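Local coordinates for protein acetyltransferase PA1377 (Pseudomonas aeruginosa, PDB 2VI7) that probably transfers an acetyl group to an amino group of a still unidentified substrate, as a putative N-acetyltransferase of the GNAT (GCN5-related) family, at residues Arg83-Ile89 / Leu120-Leu125; Ser72-Glu76 / Leu110-Ala114; Asp115-Arg121 / Ala166-Arg170. One frame throughout, in Å; residues are numbered along the deposited sequence.

Contact 1 of 3, residues Arg83-Ile89 / Leu120-Leu125; sequences RSHSGSI and LRRVEL
Arg83 and Arg122 both reach one carboxylate oxygen, Glu124 OE2, above a pair of parallel strands that form the two beta arms of a right-handed beta-alpha-beta crossover in the GNAT fold. Arg83 NH1 donates to Glu124 OE2 on its syn side at 3.1 Å, while Arg83 NH2 makes only weak bonds to the two carboxylate oxygens. From the same strand as the glutamate, Arg122 NE takes the anti lone pair of Glu124 OE2 at 2.7 Å, with the oxygen nearly in the plane of the Arg122 guanidinium. The shared anion probably offsets the closeness of the two arginines. A water bridges Glu124 OE1 and Ser86 OG.

Beneath the charges run the ladder bonds of the parallel pair: Gly87 N donates to Arg122 O, Glu124 N to Gly87 O, and Ile89 N to Glu124 O, each at 2.9 Å. On the other face Ile89 runs side by side with Leu125, its CG1 pressed to 3.5 Å from Leu125 CB. The Ile89 and Val123 side chains cross at about a right angle, meeting through Ile89 CG2 and Val123 CG1. Leu107 of helix 102-117 packs on Ile89.

Further out, the second subunit closes over the turn: Arg83 NH1 also bonds Tyr152 O, and His85 NE2 bonds Asp151 O, both of that subunit. The bend of Arg83 at chi2 and chi3 (-92° and -70°) curls its guanidinium back over the strands. The turn from Arg83 to Ser86 is type I, and Arg83 O takes two bonds, from Ser86 N at 2.8 Å and from Ser86 OG at 2.6 Å.

Contact 2 of 3, residues Ser72-Glu76 / Leu110-Ala114; sequences SASLE and LLDIA
Ala73 meets the helix with its methyl alone: CB lies 3.6 Å from Leu110 CD1, the branch of that leucine that reaches toward the start of the strand segment. Leu110 CD1 also reaches the backbone of the next residue, 3.9 Å from Ser74 N. Ser74 itself turns its CB away from the helix, its side chain touches Ile60 of strand 58-65, and it adds little beyond its main chain.

At Leu75 the strand faces the helix again. This is one piece of the layered alpha/beta packing of the GNAT fold: helix 102-117 lies against one face of the central sheet, and over these short segments its axis runs 14° from the strand direction at a closest approach of 9.2 Å. Leu75 and Leu110 together fill the space between strand and helix. Leu110 CD2 sits 4.0 Å from Leu75 CB, so the two branches of Leu110 are spread along one side of the strand, CD1 at Ala73 and CD2 at Leu75. With CG anti to its main-chain nitrogen (chi1 171°), Leu75 extends CD2 along the helix surface, where it touches Leu110 O at 3.4 Å and Ala114 CB at 3.6 Å. That carbonyl is already engaged inside the helix, accepting from Ala114 N at 2.9 Å, and the leucine methyl therefore packs against an oxygen whose polar need is met. Ile113 CG2 brushes Leu75 CD2 more loosely, at 4.4 Å. Around this apolar seam, Ile89 and Met118 pack on Leu75, Val93 of strand 86-95 lies on Ala73, and Leu61 of strand 58-65 touches Leu110.

Contact 3 of 3, residues Asp115-Arg121 / Ala166-Arg170; sequences DNWMNLR and ARLRR
A surface salt-bridge network ties the C-terminal end of helix 102-117, in the GNAT fold, to the end of strand 158-168. Arg167 grips Asp115 end-on: NH1 donates to Asp115 OD1 at 2.9 Å and NH2 to Asp115 OD2 at 2.8 Å, each carboxylate oxygen accepting on its syn lone pair. Carboxylate and guanidinium lie only 7° from coplanar, and the twin bonds fix the rotation of both groups. The extended chain of Arg167 carries its guanidinium across to the helix.

Arg169 passes over the same aspartate differently. Its CD lies 3.2 Å from Asp115 OD1, while Asp115 OD1 and Arg169 NE make only a long salt bridge at 3.8 Å, the oxygen well out of the guanidinium plane and no N-H pointing at it. Instead Arg169 NH1 donates to Asn119 OD1 at 3.0 Å, approaching from above the amide plane, which stands 82° to the guanidinium. Asn119, with positive phi, is the first residue after the helix to leave helical backbone angles, and Asp115 O sits over one face of the Arg169 guanidinium.

Farther along, Arg169 N donates to Arg121 O at 3.0 Å, carrying the strand pairing on past Leu168. Asp151 of the second subunit draws in both Arg121 NE and Arg170 NH1, probably easing the approach of these like charges. The aliphatic part of Arg170 lies across the Arg121 guanidinium, Arg170 CG over its centre and Arg170 CD 3.3 Å from Arg121 NH2.

The three contacts are grouped about the unit of strand 86-95, helix 102-117 and strand 122-128. Contact 1 pairs those two strands; contact 2, with its centre about 10 Å away, sets the helix on neighbouring strand 68-77; contact 3, about 7 Å from contact 1 between centres, ties the helix end to strand 158-168 on the other side of strand 122-128. Contacts 1 and 3 share Leu120 and Arg121. Along the chain, the segments of contact 1 alternate with those of each of the others, whereas contact 2 closes before contact 3 opens. Together they join the crossover helix and its two strands to the neighbouring strands of the one sheet, and contacts 1 and 3 also meet the second subunit.

Contact 1 of 3, residues Arg83-Ile89 / Leu120-Leu125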
ATOM      1  N   ARG A  83      10.362  -6.240  -1.808  1.00 24.30           N
ATOM      2  CA  ARG A  83       9.180  -5.992  -2.640  1.00 22.10           C
ATOM      3  C   ARG A  83       9.581  -5.255  -3.912  1.00 21.53           C
ATOM      4  O   ARG A  83       8.767  -5.062  -4.809  1.00 20.97           O
ATOM      5  CB  ARG A  83       8.184  -5.127  -1.881  1.00 20.84           C
ATOM      6  CG  ARG A  83       7.602  -5.791  -0.674  1.00 21.58           C
ATOM      7  CD  ARG A  83       6.318  -6.495  -1.039  1.00 21.51           C
ATOM      8  NE  ARG A  83       5.263  -5.528  -1.334  1.00 22.48           N
ATOM      9  CZ  ARG A  83       4.553  -5.501  -2.457  1.00 20.15           C
ATOM     10  NH1 ARG A  83       4.770  -6.386  -3.422  1.00 21.34           N
ATOM     11  NH2 ARG A  83       3.622  -4.577  -2.611  1.00 21.38           N
ATOM     12  N   SER A  84      10.845  -4.854  -3.982  1.00 21.61           N
ATOM     13  CA  SER A  84      11.362  -4.087  -5.111  1.00 24.52           C
ATOM     14  C   SER A  84      11.291  -4.751  -6.483  1.00 24.14           C
ATOM     15  O   SER A  84      11.590  -4.111  -7.493  1.00 26.18           O
ATOM     16  CB  SER A  84      12.796  -3.648  -4.813  1.00 24.31           C
ATOM     17  OG  SER A  84      13.625  -4.773  -4.610  1.00 27.84           O
ATOM     18  N   HIS A  85      10.907  -6.022  -6.529  1.00 23.44           N
ATOM     19  CA  HIS A  85      10.770  -6.705  -7.812  1.00 22.59           C
ATOM     20  C   HIS A  85       9.396  -6.333  -8.367  1.00 23.26           C
ATOM     21  O   HIS A  85       9.051  -6.709  -9.487  1.00 23.88           O
ATOM     22  CB  HIS A  85      10.846  -8.222  -7.642  1.00 20.56           C
ATOM     23  CG  HIS A  85       9.783  -8.773  -6.745  1.00 20.36           C
ATOM     24  ND1 HIS A  85       9.861  -8.699  -5.372  1.00 18.68           N
ATOM     25  CD2 HIS A  85       8.594  -9.357  -7.024  1.00 18.89           C
ATOM     26  CE1 HIS A  85       8.766  -9.212  -4.844  1.00 19.03           C
ATOM     27  NE2 HIS A  85       7.981  -9.619  -5.825  1.00 19.63           N
ATOM     28  N   SER A  86       8.618  -5.598  -7.569  1.00 23.46           N
ATOM     29  CA  SER A  86       7.278  -5.175  -7.972  1.00 23.34           C
ATOM     30  C   SER A  86       7.152  -3.666  -8.064  1.00 23.34           C
ATOM     31  O   SER A  86       7.994  -2.920  -7.570  1.00 22.66           O
ATOM     32  CB  SER A  86       6.226  -5.683  -6.985  1.00 23.11           C
ATOM     33  OG  SER A  86       6.310  -4.968  -5.765  1.00 24.97           O
ATOM     34  N   GLY A  87       6.080  -3.232  -8.711  1.00 22.65           N
ATOM     35  CA  GLY A  87       5.823  -1.820  -8.877  1.00 22.70           C
ATOM     36  C   GLY A  87       4.325  -1.641  -8.830  1.00 23.43           C
ATOM     37  O   GLY A  87       3.582  -2.604  -9.018  1.00 22.78           O
ATOM     38  N   SER A  88       3.871  -0.421  -8.575  1.00 23.89           N
ATOM     39  CA  SER A  88       2.444  -0.153  -8.510  1.00 23.13           C
ATOM     40  C   SER A  88       2.045   1.015  -9.377  1.00 23.17           C
ATOM     41  O   SER A  88       2.794   1.968  -9.526  1.00 22.60           O
ATOM     42  CB  SER A  88       2.027   0.147  -7.072  1.00 24.08           C
ATOM     43  OG  SER A  88       0.662   0.535  -7.016  1.00 25.78           O
ATOM     44  N   ILE A  89       0.861   0.927  -9.967  1.00 24.51           N
ATOM     45  CA  ILE A  89       0.352   2.019 -10.781  1.00 26.70           C
ATOM     46  C   ILE A  89      -0.934   2.544 -10.121  1.00 27.15           C
ATOM     47  O   ILE A  89      -1.757   3.180 -10.768  1.00 28.13           O
ATOM     48  CB  ILE A  89       0.068   1.591 -12.260  1.00 26.86           C
ATOM     49  CG1 ILE A  89      -1.051   0.552 -12.317  1.00 27.70           C
ATOM     50  CG2 ILE A  89       1.342   1.051 -12.900  1.00 26.12           C
ATOM     51  CD1 ILE A  89      -1.521   0.242 -13.726  1.00 28.18           C
ATOM     52  N   LEU A 120      10.817  -5.366 -13.881  1.00 25.50           N
ATOM     53  CA  LEU A 120       9.954  -5.718 -12.758  1.00 24.41           C
ATOM     54  C   LEU A 120       9.257  -7.036 -13.056  1.00 25.04           C
ATOM     55  O   LEU A 120       8.907  -7.316 -14.203  1.00 25.47           O
ATOM     56  CB  LEU A 120       8.900  -4.633 -12.514  1.00 22.08           C
ATOM     57  CG  LEU A 120       9.395  -3.276 -12.025  1.00 21.72           C
ATOM     58  CD1 LEU A 120       8.209  -2.339 -11.873  1.00 19.91           C
ATOM     59  CD2 LEU A 120      10.148  -3.448 -10.707  1.00 19.98           C
ATOM     60  N   ARG A 121       9.061  -7.842 -12.018  1.00 25.68           N
ATOM     61  CA  ARG A 121       8.398  -9.133 -12.158  1.00 26.74           C
ATOM     62  C   ARG A 121       6.896  -9.021 -11.895  1.00 25.46           C
ATOM     63  O   ARG A 121       6.116  -9.843 -12.354  1.00 25.33           O
ATOM     64  CB  ARG A 121       8.992 -10.133 -11.162  1.00 27.81           C
ATOM     65  CG  ARG A 121       8.397 -11.533 -11.208  1.00 32.36           C
ATOM     66  CD  ARG A 121       8.828 -12.289  -9.964  1.00 38.80           C
ATOM     67  NE  ARG A 121       8.434 -13.698  -9.940  1.00 45.36           N
ATOM     68  CZ  ARG A 121       9.089 -14.675 -10.567  1.00 47.54           C
ATOM     69  NH1 ARG A 121      10.172 -14.397 -11.284  1.00 49.34           N
ATOM     70  NH2 ARG A 121       8.690 -15.938 -10.439  1.00 47.91           N
ATOM     71  N   ARG A 122       6.493  -7.984 -11.174  1.00 24.22           N
ATOM     72  CA  ARG A 122       5.098  -7.823 -10.801  1.00 22.68           C
ATOM     73  C   ARG A 122       4.658  -6.369 -10.814  1.00 23.27           C
ATOM     74  O   ARG A 122       5.348  -5.502 -10.287  1.00 23.99           O
ATOM     75  CB  ARG A 122       4.925  -8.407  -9.396  1.00 22.14           C
ATOM     76  CG  ARG A 122       3.555  -8.310  -8.782  1.00 22.14           C
ATOM     77  CD  ARG A 122       3.612  -8.771  -7.337  1.00 21.61           C
ATOM     78  NE  ARG A 122       2.383  -8.416  -6.635  1.00 25.38           N
ATOM     79  CZ  ARG A 122       1.249  -9.101  -6.723  1.00 25.96           C
ATOM     80  NH1 ARG A 122       1.193 -10.192  -7.469  1.00 27.90           N
ATOM     81  NH2 ARG A 122       0.158  -8.672  -6.107  1.00 26.66           N
ATOM     82  N   VAL A 123       3.511  -6.101 -11.427  1.00 22.60           N
ATOM     83  CA  VAL A 123       2.966  -4.748 -11.455  1.00 22.38           C
ATOM     84  C   VAL A 123       1.567  -4.872 -10.865  1.00 22.11           C
ATOM     85  O   VAL A 123       0.794  -5.744 -11.263  1.00 22.01           O
ATOM     86  CB  VAL A 123       2.897  -4.175 -12.879  1.00 22.31           C
ATOM     87  CG1 VAL A 123       2.388  -2.743 -12.836  1.00 21.40           C
ATOM     88  CG2 VAL A 123       4.263  -4.211 -13.515  1.00 21.61           C
ATOM     89  N   GLU A 124       1.260  -3.998  -9.911  1.00 22.02           N
ATOM     90  CA  GLU A 124      -0.009  -4.025  -9.196  1.00 21.49           C
ATOM     91  C   GLU A 124      -0.888  -2.797  -9.399  1.00 22.24           C
ATOM     92  O   GLU A 124      -0.403  -1.691  -9.617  1.00 21.42           O
ATOM     93  CB  GLU A 124       0.285  -4.191  -7.707  1.00 22.48           C
ATOM     94  CG  GLU A 124       1.456  -5.125  -7.438  1.00 25.02           C
ATOM     95  CD  GLU A 124       2.039  -4.963  -6.050  1.00 25.87           C
ATOM     96  OE1 GLU A 124       2.096  -3.814  -5.567  1.00 25.96           O
ATOM     97  OE2 GLU A 124       2.460  -5.977  -5.449  1.00 27.10           O
ATOM     98  N   LEU A 125      -2.198  -3.005  -9.318  1.00 23.03           N
ATOM     99  CA  LEU A 125      -3.158  -1.919  -9.473  1.00 23.58           C
ATOM    100  C   LEU A 125      -4.473  -2.291  -8.813  1.00 23.53           C
ATOM    101  O   LEU A 125      -4.688  -3.440  -8.445  1.00 23.98           O
ATOM    102  CB  LEU A 125      -3.399  -1.618 -10.961  1.00 24.40           C
ATOM    103  CG  LEU A 125      -4.185  -2.612 -11.835  1.00 24.42           C
ATOM    104  CD1 LEU A 125      -5.652  -2.629 -11.449  1.00 23.42           C
ATOM    105  CD2 LEU A 125      -4.054  -2.195 -13.289  1.00 22.82           C
TER
HETATM  106  O   HOH W   1       4.532  -2.603  -5.564  1.00 24.23           O

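Contact 2 of 3, residues Ser72-Glu76 / Leu110-Ala114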
ATOM      1  N   SER A  72      -3.013  10.905 -17.457  1.00 30.97           N
ATOM      2  CA  SER A  72      -1.840  10.694 -16.635  1.00 30.60           C
ATOM      3  C   SER A  72      -1.841   9.312 -15.998  1.00 30.41           C
ATOM      4  O   SER A  72      -2.891   8.684 -15.861  1.00 30.85           O
ATOM      5  CB  SER A  72      -1.788  11.762 -15.553  1.00 30.36           C
ATOM      6  OG  SER A  72      -0.627  11.610 -14.775  1.00 33.84           O
ATOM      7  N   ALA A  73      -0.655   8.844 -15.623  1.00 30.38           N
ATOM      8  CA  ALA A  73      -0.482   7.536 -14.987  1.00 28.94           C
ATOM      9  C   ALA A  73       0.924   7.477 -14.400  1.00 27.78           C
ATOM     10  O   ALA A  73       1.834   8.127 -14.900  1.00 27.48           O
ATOM     11  CB  ALA A  73      -0.681   6.414 -16.007  1.00 27.87           C
ATOM     12  N   SER A  74       1.096   6.704 -13.337  1.00 27.11           N
ATOM     13  CA  SER A  74       2.392   6.600 -12.697  1.00 28.06           C
ATOM     14  C   SER A  74       2.760   5.171 -12.318  1.00 28.07           C
ATOM     15  O   SER A  74       1.897   4.358 -11.985  1.00 28.12           O
ATOM     16  CB  SER A  74       2.420   7.467 -11.441  1.00 29.56           C
ATOM     17  OG  SER A  74       1.493   6.976 -10.485  1.00 33.34           O
ATOM     18  N   LEU A  75       4.058   4.887 -12.382  1.00 27.84           N
ATOM     19  CA  LEU A  75       4.613   3.582 -12.034  1.00 26.55           C
ATOM     20  C   LEU A  75       5.647   3.823 -10.945  1.00 27.19           C
ATOM     21  O   LEU A  75       6.520   4.672 -11.094  1.00 27.33           O
ATOM     22  CB  LEU A  75       5.299   2.943 -13.248  1.00 25.62           C
ATOM     23  CG  LEU A  75       6.108   1.660 -12.982  1.00 24.89           C
ATOM     24  CD1 LEU A  75       5.191   0.562 -12.434  1.00 24.01           C
ATOM     25  CD2 LEU A  75       6.781   1.199 -14.261  1.00 22.30           C
ATOM     26  N   GLU A  76       5.534   3.091  -9.843  1.00 28.38           N
ATOM     27  CA  GLU A  76       6.477   3.230  -8.743  1.00 29.74           C
ATOM     28  C   GLU A  76       6.993   1.890  -8.217  1.00 28.99           C
ATOM     29  O   GLU A  76       6.238   1.068  -7.687  1.00 29.22           O
ATOM     30  CB  GLU A  76       5.853   4.037  -7.596  1.00 32.09           C
ATOM     31  CG  GLU A  76       6.688   4.016  -6.326  1.00 37.60           C
ATOM     32  CD  GLU A  76       6.135   4.911  -5.241  1.00 41.68           C
ATOM     33  OE1 GLU A  76       4.915   5.165  -5.249  1.00 44.02           O
ATOM     34  OE2 GLU A  76       6.919   5.349  -4.369  1.00 44.23           O
ATOM     35  N   LEU A 110       4.051   2.590 -19.666  1.00 27.93           N
ATOM     36  CA  LEU A 110       4.538   2.362 -18.306  1.00 25.85           C
ATOM     37  C   LEU A 110       5.016   0.918 -18.189  1.00 25.42           C
ATOM     38  O   LEU A 110       5.981   0.630 -17.478  1.00 25.56           O
ATOM     39  CB  LEU A 110       3.433   2.594 -17.272  1.00 26.77           C
ATOM     40  CG  LEU A 110       2.907   3.997 -16.975  1.00 26.78           C
ATOM     41  CD1 LEU A 110       1.874   3.906 -15.880  1.00 27.35           C
ATOM     42  CD2 LEU A 110       4.035   4.901 -16.533  1.00 28.16           C
ATOM     43  N   LEU A 111       4.329   0.017 -18.889  1.00 24.07           N
ATOM     44  CA  LEU A 111       4.661  -1.401 -18.872  1.00 24.37           C
ATOM     45  C   LEU A 111       5.940  -1.684 -19.650  1.00 26.53           C
ATOM     46  O   LEU A 111       6.631  -2.661 -19.370  1.00 26.59           O
ATOM     47  CB  LEU A 111       3.499  -2.214 -19.442  1.00 22.30           C
ATOM     48  CG  LEU A 111       2.233  -2.151 -18.591  1.00 20.28           C
ATOM     49  CD1 LEU A 111       1.134  -2.995 -19.207  1.00 19.16           C
ATOM     50  CD2 LEU A 111       2.562  -2.623 -17.187  1.00 20.57           C
ATOM     51  N   ASP A 112       6.240  -0.835 -20.633  1.00 28.07           N
ATOM     52  CA  ASP A 112       7.462  -0.969 -21.417  1.00 28.50           C
ATOM     53  C   ASP A 112       8.620  -0.649 -20.469  1.00 29.69           C
ATOM     54  O   ASP A 112       9.642  -1.340 -20.456  1.00 30.59           O
ATOM     55  CB  ASP A 112       7.476   0.025 -22.584  1.00 31.71           C
ATOM     56  CG  ASP A 112       8.814   0.021 -23.345  1.00 35.68           C
ATOM     57  OD1 ASP A 112       9.369   1.113 -23.618  1.00 37.27           O
ATOM     58  OD2 ASP A 112       9.311  -1.079 -23.668  1.00 37.05           O
ATOM     59  N   ILE A 113       8.447   0.403 -19.673  1.00 28.39           N
ATOM     60  CA  ILE A 113       9.455   0.817 -18.708  1.00 28.37           C
ATOM     61  C   ILE A 113       9.627  -0.254 -17.631  1.00 28.02           C
ATOM     62  O   ILE A 113      10.748  -0.577 -17.232  1.00 28.98           O
ATOM     63  CB  ILE A 113       9.055   2.136 -18.009  1.00 28.45           C
ATOM     64  CG1 ILE A 113       8.975   3.276 -19.026  1.00 28.77           C
ATOM     65  CG2 ILE A 113      10.048   2.453 -16.901  1.00 28.13           C
ATOM     66  CD1 ILE A 113      10.287   3.594 -19.714  1.00 31.36           C
ATOM     67  N   ALA A 114       8.502  -0.793 -17.167  1.00 26.93           N
ATOM     68  CA  ALA A 114       8.494  -1.812 -16.133  1.00 25.17           C
ATOM     69  C   ALA A 114       9.167  -3.089 -16.606  1.00 25.75           C
ATOM     70  O   ALA A 114       9.977  -3.673 -15.888  1.00 26.51           O
ATOM     71  CB  ALA A 114       7.052  -2.105 -15.706  1.00 23.70           C
TER

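Contact 3 of 3, residues Asp115-Arg121 / Ala166-Arg170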
ATOM      1  N   ASP A 115       8.847  -3.509 -17.826  1.00 25.99           N
ATOM      2  CA  ASP A 115       9.405  -4.738 -18.377  1.00 25.86           C
ATOM      3  C   ASP A 115      10.829  -4.633 -18.883  1.00 25.62           C
ATOM      4  O   ASP A 115      11.707  -5.372 -18.456  1.00 26.46           O
ATOM      5  CB  ASP A 115       8.574  -5.264 -19.556  1.00 27.42           C
ATOM      6  CG  ASP A 115       7.142  -5.564 -19.199  1.00 28.16           C
ATOM      7  OD1 ASP A 115       6.813  -5.611 -18.000  1.00 32.08           O
ATOM      8  OD2 ASP A 115       6.344  -5.764 -20.141  1.00 28.33           O
ATOM      9  N   ASN A 116      11.049  -3.705 -19.803  1.00 26.18           N
ATOM     10  CA  ASN A 116      12.341  -3.574 -20.451  1.00 25.81           C
ATOM     11  C   ASN A 116      13.421  -2.737 -19.821  1.00 25.33           C
ATOM     12  O   ASN A 116      14.585  -2.876 -20.177  1.00 26.22           O
ATOM     13  CB  ASN A 116      12.109  -3.137 -21.893  1.00 25.37           C
ATOM     14  CG  ASN A 116      11.174  -4.077 -22.619  1.00 26.26           C
ATOM     15  OD1 ASN A 116      11.391  -5.291 -22.628  1.00 26.64           O
ATOM     16  ND2 ASN A 116      10.124  -3.530 -23.218  1.00 25.94           N
ATOM     17  N   TRP A 117      13.062  -1.882 -18.881  1.00 25.00           N
ATOM     18  CA  TRP A 117      14.073  -1.066 -18.256  1.00 24.87           C
ATOM     19  C   TRP A 117      14.205  -1.356 -16.773  1.00 25.57           C
ATOM     20  O   TRP A 117      15.316  -1.481 -16.265  1.00 26.65           O
ATOM     21  CB  TRP A 117      13.770   0.403 -18.525  1.00 25.34           C
ATOM     22  CG  TRP A 117      13.673   0.667 -19.992  1.00 25.60           C
ATOM     23  CD1 TRP A 117      12.601   0.421 -20.803  1.00 26.43           C
ATOM     24  CD2 TRP A 117      14.712   1.163 -20.843  1.00 26.34           C
ATOM     25  NE1 TRP A 117      12.908   0.733 -22.106  1.00 25.04           N
ATOM     26  CE2 TRP A 117      14.197   1.192 -22.161  1.00 25.46           C
ATOM     27  CE3 TRP A 117      16.031   1.589 -20.622  1.00 27.24           C
ATOM     28  CZ2 TRP A 117      14.955   1.630 -23.254  1.00 26.45           C
ATOM     29  CZ3 TRP A 117      16.786   2.028 -21.711  1.00 27.61           C
ATOM     30  CH2 TRP A 117      16.242   2.044 -23.012  1.00 26.49           C
ATOM     31  N   MET A 118      13.088  -1.485 -16.075  1.00 25.52           N
ATOM     32  CA  MET A 118      13.157  -1.764 -14.650  1.00 26.58           C
ATOM     33  C   MET A 118      13.254  -3.256 -14.404  1.00 25.62           C
ATOM     34  O   MET A 118      13.732  -3.687 -13.354  1.00 26.48           O
ATOM     35  CB  MET A 118      11.927  -1.217 -13.923  1.00 28.61           C
ATOM     36  CG  MET A 118      11.840   0.295 -13.803  1.00 29.14           C
ATOM     37  SD  MET A 118      10.404   0.714 -12.813  1.00 31.63           S
ATOM     38  CE  MET A 118      10.457   2.486 -12.802  1.00 30.80           C
ATOM     39  N   ASN A 119      12.793  -4.036 -15.378  1.00 25.18           N
ATOM     40  CA  ASN A 119      12.800  -5.496 -15.296  1.00 25.84           C
ATOM     41  C   ASN A 119      12.001  -5.953 -14.067  1.00 25.45           C
ATOM     42  O   ASN A 119      12.445  -6.809 -13.302  1.00 24.60           O
ATOM     43  CB  ASN A 119      14.254  -6.004 -15.246  1.00 27.88           C
ATOM     44  CG  ASN A 119      14.381  -7.506 -15.516  1.00 29.21           C
ATOM     45  OD1 ASN A 119      13.719  -8.054 -16.399  1.00 29.37           O
ATOM     46  ND2 ASN A 119      15.260  -8.168 -14.767  1.00 29.51           N
ATOM     47  N   LEU A 120      10.817  -5.366 -13.881  1.00 25.50           N
ATOM     48  CA  LEU A 120       9.954  -5.718 -12.758  1.00 24.41           C
ATOM     49  C   LEU A 120       9.257  -7.036 -13.056  1.00 25.04           C
ATOM     50  O   LEU A 120       8.907  -7.316 -14.203  1.00 25.47           O
ATOM     51  CB  LEU A 120       8.900  -4.633 -12.514  1.00 22.08           C
ATOM     52  CG  LEU A 120       9.395  -3.276 -12.025  1.00 21.72           C
ATOM     53  CD1 LEU A 120       8.209  -2.339 -11.873  1.00 19.91           C
ATOM     54  CD2 LEU A 120      10.148  -3.448 -10.707  1.00 19.98           C
ATOM     55  N   ARG A 121       9.061  -7.842 -12.018  1.00 25.68           N
ATOM     56  CA  ARG A 121       8.398  -9.133 -12.158  1.00 26.74           C
ATOM     57  C   ARG A 121       6.896  -9.021 -11.895  1.00 25.46           C
ATOM     58  O   ARG A 121       6.116  -9.843 -12.354  1.00 25.33           O
ATOM     59  CB  ARG A 121       8.992 -10.133 -11.162  1.00 27.81           C
ATOM     60  CG  ARG A 121       8.397 -11.533 -11.208  1.00 32.36           C
ATOM     61  CD  ARG A 121       8.828 -12.289  -9.964  1.00 38.80           C
ATOM     62  NE  ARG A 121       8.434 -13.698  -9.940  1.00 45.36           N
ATOM     63  CZ  ARG A 121       9.089 -14.675 -10.567  1.00 47.54           C
ATOM     64  NH1 ARG A 121      10.172 -14.397 -11.284  1.00 49.34           N
ATOM     65  NH2 ARG A 121       8.690 -15.938 -10.439  1.00 47.91           N
ATOM     66  N   ALA A 166      -2.957  -7.779 -10.739  1.00 24.10           N
ATOM     67  CA  ALA A 166      -1.521  -7.874 -10.872  1.00 24.19           C
ATOM     68  C   ALA A 166      -1.187  -8.466 -12.226  1.00 24.64           C
ATOM     69  O   ALA A 166      -1.928  -9.291 -12.749  1.00 25.46           O
ATOM     70  CB  ALA A 166      -0.946  -8.747  -9.764  1.00 23.99           C
ATOM     71  N   ARG A 167      -0.074  -8.017 -12.794  1.00 24.74           N
ATOM     72  CA  ARG A 167       0.409  -8.513 -14.071  1.00 24.21           C
ATOM     73  C   ARG A 167       1.787  -9.094 -13.792  1.00 26.12           C
ATOM     74  O   ARG A 167       2.683  -8.380 -13.361  1.00 26.86           O
ATOM     75  CB  ARG A 167       0.499  -7.369 -15.068  1.00 21.39           C
ATOM     76  CG  ARG A 167       1.188  -7.693 -16.375  1.00 21.58           C
ATOM     77  CD  ARG A 167       1.168  -6.439 -17.220  1.00 22.59           C
ATOM     78  NE  ARG A 167       1.842  -6.511 -18.515  1.00 22.28           N
ATOM     79  CZ  ARG A 167       3.154  -6.424 -18.709  1.00 21.23           C
ATOM     80  NH1 ARG A 167       3.992  -6.276 -17.692  1.00 22.42           N
ATOM     81  NH2 ARG A 167       3.623  -6.425 -19.943  1.00 20.25           N
ATOM     82  N   LEU A 168       1.940 -10.397 -14.014  1.00 29.13           N
ATOM     83  CA  LEU A 168       3.213 -11.080 -13.773  1.00 30.79           C
ATOM     84  C   LEU A 168       4.023 -11.325 -15.044  1.00 33.27           C
ATOM     85  O   LEU A 168       3.490 -11.591 -16.122  1.00 33.81           O
ATOM     86  CB  LEU A 168       2.986 -12.412 -13.043  1.00 29.07           C
ATOM     87  CG  LEU A 168       2.505 -12.343 -11.594  1.00 28.43           C
ATOM     88  CD1 LEU A 168       2.116 -13.720 -11.142  1.00 29.04           C
ATOM     89  CD2 LEU A 168       3.592 -11.783 -10.701  1.00 28.15           C
ATOM     90  N   ARG A 169       5.332 -11.243 -14.884  1.00 35.90           N
ATOM     91  CA  ARG A 169       6.270 -11.415 -15.968  1.00 38.83           C
ATOM     92  C   ARG A 169       7.317 -12.436 -15.515  1.00 41.29           C
ATOM     93  O   ARG A 169       8.241 -12.113 -14.770  1.00 40.36           O
ATOM     94  CB  ARG A 169       6.893 -10.059 -16.246  1.00 39.18           C
ATOM     95  CG  ARG A 169       7.788 -10.005 -17.420  1.00 41.65           C
ATOM     96  CD  ARG A 169       8.117  -8.571 -17.747  1.00 43.55           C
ATOM     97  NE  ARG A 169       9.275  -8.500 -18.624  1.00 44.59           N
ATOM     98  CZ  ARG A 169      10.531  -8.540 -18.198  1.00 45.18           C
ATOM     99  NH1 ARG A 169      10.798  -8.646 -16.897  1.00 44.82           N
ATOM    100  NH2 ARG A 169      11.522  -8.477 -19.075  1.00 46.35           N
ATOM    101  N   ARG A 170       7.157 -13.679 -15.955  1.00 45.72           N
ATOM    102  CA  ARG A 170       8.069 -14.756 -15.555  1.00 49.68           C
ATOM    103  C   ARG A 170       8.582 -15.580 -16.738  1.00 50.30           C
ATOM    104  O   ARG A 170       9.416 -15.042 -17.503  1.00 50.85           O
ATOM    105  CB  ARG A 170       7.355 -15.674 -14.546  1.00 52.18           C
ATOM    106  CG  ARG A 170       6.697 -14.901 -13.402  1.00 55.05           C
ATOM    107  CD  ARG A 170       6.048 -15.795 -12.359  1.00 58.89           C
ATOM    108  NE  ARG A 170       4.695 -16.223 -12.705  1.00 62.40           N
ATOM    109  CZ  ARG A 170       3.872 -16.845 -11.860  1.00 64.45           C
ATOM    110  NH1 ARG A 170       4.268 -17.107 -10.616  1.00 64.37           N
ATOM    111  NH2 ARG A 170       2.655 -17.213 -12.261  1.00 65.19           N
TER
HETATM  112  O   HOH W   2      10.130  -8.297 -21.853  1.00 42.75           O